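Side-chain contacts in fatty acid multifunctional protein (atmfp2) (Arabidopsis thaliana, PDB 2WTB), which carries out successive steps of peroxisomal fatty acid beta-oxidation during seed germination, hydrating long-chain enoyl-CoAs and dehydrogenating 3-hydroxyacyl-CoAs with NAD: residues 328-333 with 483-488; 425-428 with 434-437; 446-451 with 474-479; 491-494 with 499-502. All coordinates share one frame; numbering follows the deposited sequence.

Interaction 1 (328-333 with 483-488); sequences ATALIL and IKKTPV
Ala330 and Ile483 mark the nearest approach of the two backbones, with their CA atoms 6.5 Å apart; the first lies in the last turns of helix 322-332, the second just past the end of helix 470-482. Ile483 does most of the touching. Its beta-branch methyl CG2 rests against the backbone carbonyl of Ala330, 3.8 Å from the oxygen O of that residue. The first torsion explains the choice of branch: CG1 is lodged between the backbone N and the carbonyl carbon (chi1 57°), which leaves CG2 anti to the carbonyl carbon and facing the helix. The same methyl meets CD2 of Leu331 at 4.4 Å. Leu331 starts off away from the loop, and only the end of its side chain comes round to close this apolar contact; further along, it packs on Val338 of strand 338-341. Lys485 comes in at a second point, where its NZ lies 4.5 Å from CB of Ala330. That ammonium makes no hydrogen bond to segment 328-333; its partner is the carbonyl O of Ala454. Between the two contact residues, Lys484 takes a positive phi (51°) as the C-prime residue of a Schellman motif, turning the chain out of helix 470-482 toward strand 486-491. The contact thus sets the helix that follows the glycine-rich turn of a Rossmann-type NAD domain against a helix-to-strand link. With no hydrogen bond joining the segments, their attraction here is chiefly dispersive, methyl on carbonyl and methyl on methyl, while the lysine ammonium has its hydrogen bond outside them.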
loop_
_atom_site.group_PDB
_atom_site.type_symbol
_atom_site.label_atom_id
_atom_site.label_comp_id
_atom_site.label_asym_id
_atom_site.label_seq_id
_atom_site.Cartn_x
_atom_site.Cartn_y
_atom_site.Cartn_z
ATOM N N ALA A 328 -18.526 7.749 -7.690
ATOM C CA ALA A 328 -18.979 7.309 -9.003
ATOM C C ALA A 328 -17.801 7.006 -9.921
ATOM O O ALA A 328 -17.804 6.008 -10.639
ATOM C CB ALA A 328 -19.885 8.358 -9.625
ATOM N N THR A 329 -16.793 7.873 -9.889
ATOM C CA THR A 329 -15.594 7.687 -10.699
ATOM C C THR A 329 -14.925 6.352 -10.392
ATOM O O THR A 329 -14.640 5.568 -11.296
ATOM C CB THR A 329 -14.578 8.824 -10.477
ATOM O OG1 THR A 329 -15.107 10.051 -10.996
ATOM C CG2 THR A 329 -13.263 8.508 -11.176
ATOM N N ALA A 330 -14.682 6.101 -9.110
ATOM C CA ALA A 330 -14.047 4.862 -8.673
ATOM C C ALA A 330 -14.844 3.633 -9.103
ATOM O O ALA A 330 -14.271 2.609 -9.478
ATOM C CB ALA A 330 -13.861 4.870 -7.164
ATOM N N LEU A 331 -16.168 3.743 -9.050
ATOM C CA LEU A 331 -17.047 2.621 -9.363
ATOM C C LEU A 331 -17.066 2.261 -10.851
ATOM O O LEU A 331 -16.833 1.108 -11.214
ATOM C CB LEU A 331 -18.467 2.890 -8.854
ATOM C CG LEU A 331 -18.689 2.763 -7.343
ATOM C CD1 LEU A 331 -20.021 3.376 -6.933
ATOM C CD2 LEU A 331 -18.611 1.309 -6.906
ATOM N N ILE A 332 -17.344 3.240 -11.707
ATOM C CA ILE A 332 -17.374 2.995 -13.149
ATOM C C ILE A 332 -15.999 2.603 -13.688
ATOM O O ILE A 332 -15.896 1.875 -14.677
ATOM C CB ILE A 332 -17.907 4.209 -13.942
ATOM C CG1 ILE A 332 -17.054 5.449 -13.669
ATOM C CG2 ILE A 332 -19.368 4.470 -13.606
ATOM C CD1 ILE A 332 -17.494 6.671 -14.443
ATOM N N LEU A 333 -14.946 3.088 -13.037
ATOM C CA LEU A 333 -13.587 2.710 -13.405
ATOM C C LEU A 333 -13.373 1.214 -13.205
ATOM O O LEU A 333 -12.405 0.643 -13.709
ATOM C CB LEU A 333 -12.561 3.502 -12.592
ATOM C CG LEU A 333 -12.292 4.943 -13.037
ATOM C CD1 LEU A 333 -11.192 5.579 -12.191
ATOM C CD2 LEU A 333 -11.931 4.991 -14.515
ATOM N N ILE A 483 -12.553 -2.425 -6.325
ATOM C CA ILE A 483 -12.194 -1.081 -6.768
ATOM C C ILE A 483 -10.825 -0.651 -6.247
ATOM O O ILE A 483 -10.612 0.513 -5.909
ATOM C CB ILE A 483 -13.257 -0.039 -6.366
ATOM C CG1 ILE A 483 -13.482 -0.055 -4.853
ATOM C CG2 ILE A 483 -14.560 -0.299 -7.102
ATOM C CD1 ILE A 483 -14.533 0.932 -4.386
ATOM N N LYS A 484 -9.905 -1.607 -6.181
ATOM C CA LYS A 484 -8.512 -1.331 -5.845
ATOM C C LYS A 484 -8.348 -0.499 -4.573
ATOM O O LYS A 484 -7.435 0.321 -4.468
ATOM C CB LYS A 484 -7.814 -0.647 -7.021
ATOM C CG LYS A 484 -8.031 -1.347 -8.353
ATOM C CD LYS A 484 -7.661 -2.819 -8.270
ATOM C CE LYS A 484 -7.771 -3.494 -9.630
ATOM N NZ LYS A 484 -9.143 -3.389 -10.201
ATOM N N LYS A 485 -9.236 -0.717 -3.610
ATOM C CA LYS A 485 -9.153 -0.042 -2.323
ATOM C C LYS A 485 -8.681 -1.021 -1.257
ATOM O O LYS A 485 -8.785 -2.236 -1.430
ATOM C CB LYS A 485 -10.520 0.522 -1.929
ATOM C CG LYS A 485 -10.976 1.715 -2.750
ATOM C CD LYS A 485 -10.545 3.018 -2.106
ATOM C CE LYS A 485 -11.155 4.213 -2.818
ATOM N NZ LYS A 485 -10.551 4.432 -4.162
ATOM N N THR A 486 -8.156 -0.489 -0.158
ATOM C CA THR A 486 -7.807 -1.306 0.999
ATOM C C THR A 486 -8.785 -1.024 2.132
ATOM O O THR A 486 -8.727 0.032 2.761
ATOM C CB THR A 486 -6.369 -1.053 1.473
ATOM O OG1 THR A 486 -5.452 -1.614 0.528
ATOM C CG2 THR A 486 -6.131 -1.693 2.833
ATOM N N PRO A 487 -9.698 -1.972 2.384
ATOM C CA PRO A 487 -10.783 -1.793 3.348
ATOM C C PRO A 487 -10.359 -2.131 4.764
ATOM O O PRO A 487 -9.643 -3.108 4.976
ATOM C CB PRO A 487 -11.833 -2.819 2.892
ATOM C CG PRO A 487 -11.288 -3.449 1.627
ATOM C CD PRO A 487 -9.814 -3.255 1.678
ATOM N N VAL A 488 -10.795 -1.314 5.716
ATOM C CA VAL A 488 -10.761 -1.687 7.121
ATOM C C VAL A 488 -12.181 -1.603 7.668
ATOM O O VAL A 488 -12.917 -0.666 7.357
ATOM C CB VAL A 488 -9.822 -0.785 7.947
ATOM C CG1 VAL A 488 -8.374 -1.121 7.650
ATOM C CG2 VAL A 488 -10.109 0.682 7.671
#

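Interaction 2 (425-428 with 434-437); sequences SNTS and KIGE
Ser425 swings OG anti to the backbone N (chi1 166°), and Ile435 reaches out to meet it by running CD1 straight on from its CG1 branch (chi2 -179°). The serine ends strand 422-425 of the Rossmann-type sheet and opens an ST turn: its OG accepts the backbone N-H of Thr427 at 3.0 Å between Thr427 N and Ser425 OG, with a fairly straight angle of 155° at the hydrogen. The turn holds the loop where Thr427, too, points toward the short helix 432-435. Thr427 and Ile435 then approach tip to tip, methyl CG2 of the threonine against methyl CD1 of the isoleucine. The hydroxyl of Thr427 takes another course and is hydrogen-bonded to OE1 of Glu401 and to the backbone N of Ile430. The serine hydroxyl is likewise shared, since Glu397 OE1 is its second partner. With an alanine at Ser425, the amide of Thr427 and OE1 of Glu397 would probably each lose this hydroxyl as a partner, and the turn would be less firmly held. Phe410 of helix 403-416 touches both Ser425 and Ile435, so the isoleucine sits between that helix and the loop. Everything across the contact converges on one methyl: Ile435 CD1 lies 3.8 Å from Ser425 OG, 3.8 Å from Thr427 CG2 and 4.0 Å from Thr427 CB.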
loop_
_atom_site.group_PDB
_atom_site.type_symbol
_atom_site.label_atom_id
_atom_site.label_comp_id
_atom_site.label_asym_id
_atom_site.label_seq_id
_atom_site.Cartn_x
_atom_site.Cartn_y
_atom_site.Cartn_z
ATOM N N SER A 425 -23.827 4.715 3.533
ATOM C CA SER A 425 -23.660 6.161 3.614
ATOM C C SER A 425 -22.193 6.563 3.699
ATOM O O SER A 425 -21.391 5.902 4.358
ATOM C CB SER A 425 -24.415 6.728 4.815
ATOM O OG SER A 425 -24.009 8.058 5.078
ATOM N N ASN A 426 -21.859 7.658 3.025
ATOM C CA ASN A 426 -20.508 8.200 3.030
ATOM C C ASN A 426 -20.349 9.256 4.126
ATOM O O ASN A 426 -19.376 10.012 4.147
ATOM C CB ASN A 426 -20.184 8.788 1.653
ATOM C CG ASN A 426 -18.848 9.506 1.616
ATOM O OD1 ASN A 426 -17.805 8.922 1.912
ATOM N ND2 ASN A 426 -18.873 10.780 1.244
ATOM N N THR A 427 -21.312 9.295 5.042
ATOM C CA THR A 427 -21.296 10.260 6.136
ATOM C C THR A 427 -19.967 10.234 6.882
ATOM O O THR A 427 -19.287 9.209 6.927
ATOM C CB THR A 427 -22.438 10.001 7.136
ATOM O OG1 THR A 427 -22.385 10.973 8.190
ATOM C CG2 THR A 427 -22.319 8.604 7.726
ATOM N N SER A 428 -19.606 11.367 7.474
ATOM C CA SER A 428 -18.319 11.495 8.144
ATOM C C SER A 428 -18.463 11.996 9.577
ATOM O O SER A 428 -17.613 11.726 10.428
ATOM C CB SER A 428 -17.407 12.432 7.351
ATOM O OG SER A 428 -16.096 12.442 7.885
ATOM N N LYS A 434 -28.657 7.190 13.589
ATOM C CA LYS A 434 -29.659 8.246 13.513
ATOM C C LYS A 434 -30.136 8.468 12.081
ATOM O O LYS A 434 -31.250 8.940 11.853
ATOM C CB LYS A 434 -29.123 9.547 14.114
ATOM C CG LYS A 434 -29.010 9.516 15.627
ATOM C CD LYS A 434 -28.432 10.809 16.169
ATOM C CE LYS A 434 -28.210 10.723 17.670
ATOM N NZ LYS A 434 -27.566 11.955 18.204
ATOM N N ILE A 435 -29.290 8.119 11.119
ATOM C CA ILE A 435 -29.640 8.256 9.711
ATOM C C ILE A 435 -30.779 7.310 9.333
ATOM O O ILE A 435 -31.699 7.689 8.607
ATOM C CB ILE A 435 -28.426 7.995 8.801
ATOM C CG1 ILE A 435 -27.347 9.053 9.039
ATOM C CG2 ILE A 435 -28.846 7.981 7.342
ATOM C CD1 ILE A 435 -26.125 8.891 8.158
ATOM N N GLY A 436 -30.717 6.083 9.838
ATOM C CA GLY A 436 -31.739 5.091 9.551
ATOM C C GLY A 436 -32.875 5.086 10.558
ATOM O O GLY A 436 -33.565 4.080 10.722
ATOM N N GLU A 437 -33.071 6.217 11.227
ATOM C CA GLU A 437 -34.099 6.336 12.254
ATOM C C GLU A 437 -35.502 6.069 11.712
ATOM O O GLU A 437 -36.285 5.344 12.328
ATOM C CB GLU A 437 -34.048 7.725 12.895
ATOM C CG GLU A 437 -35.141 7.977 13.922
ATOM C CD GLU A 437 -34.996 7.109 15.159
ATOM O OE1 GLU A 437 -33.887 6.580 15.394
ATOM O OE2 GLU A 437 -35.992 6.958 15.898
#

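Interaction 3 (446-451 with 474-479); sequences VGAHFF and VDLLDV
Val446 and Leu476 make the close part of this contact, CG1 of the valine lying 3.5 Å from CD2 of the leucine as the two side chains cross obliquely. With chi1 at 67°, CG1 sits between the backbone N and the carbonyl carbon, and it is this branch that meets the leucine. The same leucine methyl, CD2, lies 4.1 Å from CB of Ala448, a more relaxed fit. Two residues apart on the strand, Val446 and Ala448 face the helix together, and Leu476 serves both with one branch. Away from this buried spot the partners separate: Val474, Leu477 and Asp478 lie on less buried parts of the helix and touch nothing of segment 446-451, and Phe451, also partly exposed, makes no contact with segment 474-479. Asp475 turns its carboxylate elsewhere, to a salt bridge with Arg310 and a hydrogen bond with Gln471. The contact is plain apolar packing of a helix on a beta sheet. Helix 470-482 also reaches the next strand through Asp475, which touches Ile422, while Val446 and Ala448 both touch Ala424; strand 445-450 itself runs between its parallel neighbour 422-425 and its antiparallel neighbour 459-464.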
loop_
_atom_site.group_PDB
_atom_site.type_symbol
_atom_site.label_atom_id
_atom_site.label_comp_id
_atom_site.label_asym_id
_atom_site.label_seq_id
_atom_site.Cartn_x
_atom_site.Cartn_y
_atom_site.Cartn_z
ATOM N N VAL A 446 -25.083 0.621 6.366
ATOM C CA VAL A 446 -23.661 0.502 6.662
ATOM C C VAL A 446 -22.922 1.773 6.248
ATOM O O VAL A 446 -23.452 2.588 5.491
ATOM C CB VAL A 446 -23.044 -0.718 5.943
ATOM C CG1 VAL A 446 -23.046 -0.504 4.437
ATOM C CG2 VAL A 446 -21.635 -0.997 6.454
ATOM N N GLY A 447 -21.704 1.943 6.751
ATOM C CA GLY A 447 -20.908 3.115 6.435
ATOM C C GLY A 447 -19.811 2.838 5.425
ATOM O O GLY A 447 -18.889 2.067 5.687
ATOM N N ALA A 448 -19.917 3.467 4.259
ATOM C CA ALA A 448 -18.876 3.381 3.243
ATOM C C ALA A 448 -18.112 4.701 3.198
ATOM O O ALA A 448 -18.440 5.600 2.424
ATOM C CB ALA A 448 -19.480 3.057 1.886
ATOM N N HIS A 449 -17.095 4.814 4.046
ATOM C CA HIS A 449 -16.398 6.078 4.232
ATOM C C HIS A 449 -15.177 6.199 3.330
ATOM O O HIS A 449 -14.226 5.429 3.450
ATOM C CB HIS A 449 -15.992 6.249 5.697
ATOM C CG HIS A 449 -15.514 7.625 6.032
ATOM N ND1 HIS A 449 -14.208 7.895 6.380
ATOM C CD2 HIS A 449 -16.165 8.811 6.064
ATOM C CE1 HIS A 449 -14.077 9.187 6.619
ATOM N NE2 HIS A 449 -15.250 9.767 6.433
ATOM N N PHE A 450 -15.217 7.172 2.425
ATOM C CA PHE A 450 -14.112 7.416 1.505
ATOM C C PHE A 450 -13.350 8.675 1.897
ATOM O O PHE A 450 -13.860 9.525 2.626
ATOM C CB PHE A 450 -14.620 7.565 0.071
ATOM C CG PHE A 450 -15.163 6.298 -0.523
ATOM C CD1 PHE A 450 -16.448 5.870 -0.225
ATOM C CD2 PHE A 450 -14.397 5.546 -1.398
ATOM C CE1 PHE A 450 -16.953 4.710 -0.779
ATOM C CE2 PHE A 450 -14.897 4.384 -1.955
ATOM C CZ PHE A 450 -16.177 3.965 -1.646
ATOM N N PHE A 451 -12.127 8.791 1.398
ATOM C CA PHE A 451 -11.324 9.980 1.634
ATOM C C PHE A 451 -11.033 10.674 0.312
ATOM O O PHE A 451 -10.570 10.046 -0.639
ATOM C CB PHE A 451 -10.026 9.612 2.353
ATOM C CG PHE A 451 -10.242 8.884 3.648
ATOM C CD1 PHE A 451 -10.517 7.525 3.657
ATOM C CD2 PHE A 451 -10.179 9.558 4.858
ATOM C CE1 PHE A 451 -10.721 6.852 4.846
ATOM C CE2 PHE A 451 -10.381 8.890 6.054
ATOM C CZ PHE A 451 -10.652 7.536 6.046
ATOM N N VAL A 474 -19.556 -8.344 4.425
ATOM C CA VAL A 474 -18.853 -9.224 3.501
ATOM C C VAL A 474 -19.022 -8.738 2.064
ATOM O O VAL A 474 -18.098 -8.835 1.255
ATOM C CB VAL A 474 -19.350 -10.680 3.628
ATOM C CG1 VAL A 474 -19.036 -11.477 2.367
ATOM C CG2 VAL A 474 -18.748 -11.341 4.863
ATOM N N ASP A 475 -20.200 -8.208 1.754
ATOM C CA ASP A 475 -20.466 -7.667 0.427
ATOM C C ASP A 475 -19.588 -6.455 0.144
ATOM O O ASP A 475 -18.852 -6.421 -0.840
ATOM C CB ASP A 475 -21.940 -7.282 0.288
ATOM C CG ASP A 475 -22.850 -8.489 0.163
ATOM O OD1 ASP A 475 -22.358 -9.571 -0.218
ATOM O OD2 ASP A 475 -24.059 -8.355 0.443
ATOM N N LEU A 476 -19.674 -5.463 1.021
ATOM C CA LEU A 476 -18.927 -4.220 0.871
ATOM C C LEU A 476 -17.426 -4.482 0.910
ATOM O O LEU A 476 -16.665 -3.928 0.120
ATOM C CB LEU A 476 -19.327 -3.243 1.977
ATOM C CG LEU A 476 -19.227 -1.761 1.640
ATOM C CD1 LEU A 476 -19.441 -1.549 0.158
ATOM C CD2 LEU A 476 -20.241 -0.981 2.451
ATOM N N LEU A 477 -17.014 -5.340 1.836
ATOM C CA LEU A 477 -15.623 -5.751 1.958
ATOM C C LEU A 477 -15.089 -6.220 0.609
ATOM O O LEU A 477 -13.921 -6.008 0.281
ATOM C CB LEU A 477 -15.506 -6.872 2.992
ATOM C CG LEU A 477 -14.201 -7.039 3.769
ATOM C CD1 LEU A 477 -13.642 -5.691 4.194
ATOM C CD2 LEU A 477 -14.435 -7.931 4.978
ATOM N N ASP A 478 -15.958 -6.851 -0.175
ATOM C CA ASP A 478 -15.572 -7.394 -1.472
ATOM C C ASP A 478 -15.575 -6.321 -2.554
ATOM O O ASP A 478 -14.732 -6.334 -3.454
ATOM C CB ASP A 478 -16.507 -8.531 -1.874
ATOM C CG ASP A 478 -15.897 -9.440 -2.917
ATOM O OD1 ASP A 478 -14.808 -9.992 -2.653
ATOM O OD2 ASP A 478 -16.506 -9.604 -3.996
ATOM N N VAL A 479 -16.534 -5.404 -2.474
ATOM C CA VAL A 479 -16.602 -4.294 -3.415
ATOM C C VAL A 479 -15.359 -3.421 -3.293
ATOM O O VAL A 479 -14.796 -2.977 -4.294
ATOM C CB VAL A 479 -17.857 -3.432 -3.186
ATOM C CG1 VAL A 479 -17.682 -2.061 -3.817
ATOM C CG2 VAL A 479 -19.081 -4.128 -3.746
#

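Interaction 4 (491-494 with 499-502); sequences GNCT and NRMF
Thr494 and Arg500 meet first through van der Waals contact between a backbone carbonyl and an aliphatic chain. The oxygen O of Thr494 lies 3.3 Å from CB of Arg500, 3.5 Å from its CG and 3.4 Å from its CD, so the arginine passes alongside the carbonyl with three carbons in turn. It can do so because its chain is fully stretched: CG is anti to the backbone N (chi1 176°), and the extension continues as far as NE. These are close carbon-to-oxygen approaches, and none counts as a hydrogen bond. The second kind of contact is between sulfur and guanidinium. SG of Cys493 stands 3.6 Å from NH1 of Arg500, at the edge of the guanidinium and near its plane; the cysteine torsion (chi1 68°) turns the sulfur that way. This pair is a close packing contact and not a hydrogen bond. The ionic bonds of Arg500 run to acidic partners further along the chain, NE to Glu638 of helix 624-644 and NH1 to Glu645 just beyond its end. Apolar neighbours complete the setting: Ile647 touches both Cys493 and Arg500, and Phe554 of helix 544-557 touches both Thr494 and Arg500. The contact closes the short link from strand 486-491, the last of the NAD-binding sheet, to helix 498-514 of the C-terminal helical part. Chemically, the labour is divided: the arginine's carbons and one edge of its head pack on the link, while its charge is probably balanced by the two glutamates, which link helix 498-514 to that region.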
loop_
_atom_site.group_PDB
_atom_site.type_symbol
_atom_site.label_atom_id
_atom_site.label_comp_id
_atom_site.label_asym_id
_atom_site.label_seq_id
_atom_site.Cartn_x
_atom_site.Cartn_y
_atom_site.Cartn_z
ATOM N N GLY A 491 -15.849 0.356 13.716
ATOM C CA GLY A 491 -17.114 0.463 14.419
ATOM C C GLY A 491 -17.690 1.863 14.383
ATOM O O GLY A 491 -16.992 2.824 14.059
ATOM N N ASN A 492 -18.970 1.981 14.718
ATOM C CA ASN A 492 -19.645 3.271 14.699
ATOM C C ASN A 492 -19.356 4.093 15.950
ATOM O O ASN A 492 -19.741 3.722 17.058
ATOM C CB ASN A 492 -21.153 3.088 14.518
ATOM C CG ASN A 492 -21.878 4.400 14.286
ATOM O OD1 ASN A 492 -21.288 5.476 14.371
ATOM N ND2 ASN A 492 -23.168 4.315 13.987
ATOM N N CYS A 493 -18.669 5.212 15.758
ATOM C CA CYS A 493 -18.357 6.130 16.844
ATOM C C CYS A 493 -17.839 7.434 16.257
ATOM O O CYS A 493 -17.579 7.525 15.057
ATOM C CB CYS A 493 -17.308 5.528 17.778
ATOM S SG CYS A 493 -15.675 5.341 17.023
ATOM N N THR A 494 -17.688 8.440 17.110
ATOM C CA THR A 494 -17.197 9.743 16.685
ATOM C C THR A 494 -15.889 9.638 15.901
ATOM O O THR A 494 -14.844 9.318 16.464
ATOM C CB THR A 494 -16.982 10.666 17.896
ATOM O OG1 THR A 494 -18.187 10.728 18.670
ATOM C CG2 THR A 494 -16.595 12.063 17.441
ATOM N N ASN A 499 -10.086 9.488 11.215
ATOM C CA ASN A 499 -10.221 10.868 11.665
ATOM C C ASN A 499 -10.148 11.025 13.180
ATOM O O ASN A 499 -9.552 11.975 13.679
ATOM C CB ASN A 499 -11.512 11.486 11.129
ATOM C CG ASN A 499 -11.457 11.734 9.637
ATOM O OD1 ASN A 499 -12.452 12.119 9.022
ATOM N ND2 ASN A 499 -10.289 11.515 9.045
ATOM N N ARG A 500 -10.758 10.096 13.910
ATOM C CA ARG A 500 -10.704 10.134 15.367
ATOM C C ARG A 500 -9.277 9.928 15.860
ATOM O O ARG A 500 -8.874 10.469 16.887
ATOM C CB ARG A 500 -11.615 9.066 15.974
ATOM C CG ARG A 500 -11.517 8.995 17.487
ATOM C CD ARG A 500 -12.270 7.807 18.052
ATOM N NE ARG A 500 -12.051 7.674 19.489
ATOM C CZ ARG A 500 -12.518 6.673 20.225
ATOM N NH1 ARG A 500 -13.236 5.711 19.661
ATOM N NH2 ARG A 500 -12.267 6.633 21.526
ATOM N N MET A 501 -8.521 9.137 15.112
ATOM C CA MET A 501 -7.156 8.791 15.470
ATOM C C MET A 501 -6.251 10.018 15.436
ATOM O O MET A 501 -5.441 10.233 16.338
ATOM C CB MET A 501 -6.633 7.753 14.484
ATOM C CG MET A 501 -5.710 6.714 15.072
ATOM S SD MET A 501 -5.258 5.512 13.811
ATOM C CE MET A 501 -4.520 4.236 14.819
ATOM N N PHE A 502 -6.400 10.823 14.388
ATOM C CA PHE A 502 -5.493 11.937 14.139
ATOM C C PHE A 502 -6.050 13.305 14.522
ATOM O O PHE A 502 -5.460 14.333 14.186
ATOM C CB PHE A 502 -5.059 11.949 12.670
ATOM C CG PHE A 502 -3.975 10.962 12.353
ATOM C CD1 PHE A 502 -2.644 11.313 12.485
ATOM C CD2 PHE A 502 -4.285 9.682 11.932
ATOM C CE1 PHE A 502 -1.641 10.407 12.199
ATOM C CE2 PHE A 502 -3.288 8.773 11.643
ATOM C CZ PHE A 502 -1.964 9.136 11.777
#

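Overall arrangement
From the N terminus, interaction 1 opens at helix 322-332 and closes only at 483-488, drawing almost the whole Rossmann-type domain into one long loop. Interactions 2 and 3 nest inside it in series, the first closing a short turn after strand 422-425, the second bringing helix 470-482 back onto strand 445-450. Interaction 4 follows outside, adjoining 483-488 in sequence, and bends the chain into the C-terminal helices. None of the loops cross. Interactions 2 and 3 share the sheet through backbone hydrogen bonds from Ser425 to Val446 and Ala448; Pro487 packs on Leu477 between interactions 1 and 3, and Asn499 brings interaction 4 against Ser428, His449 and Phe451.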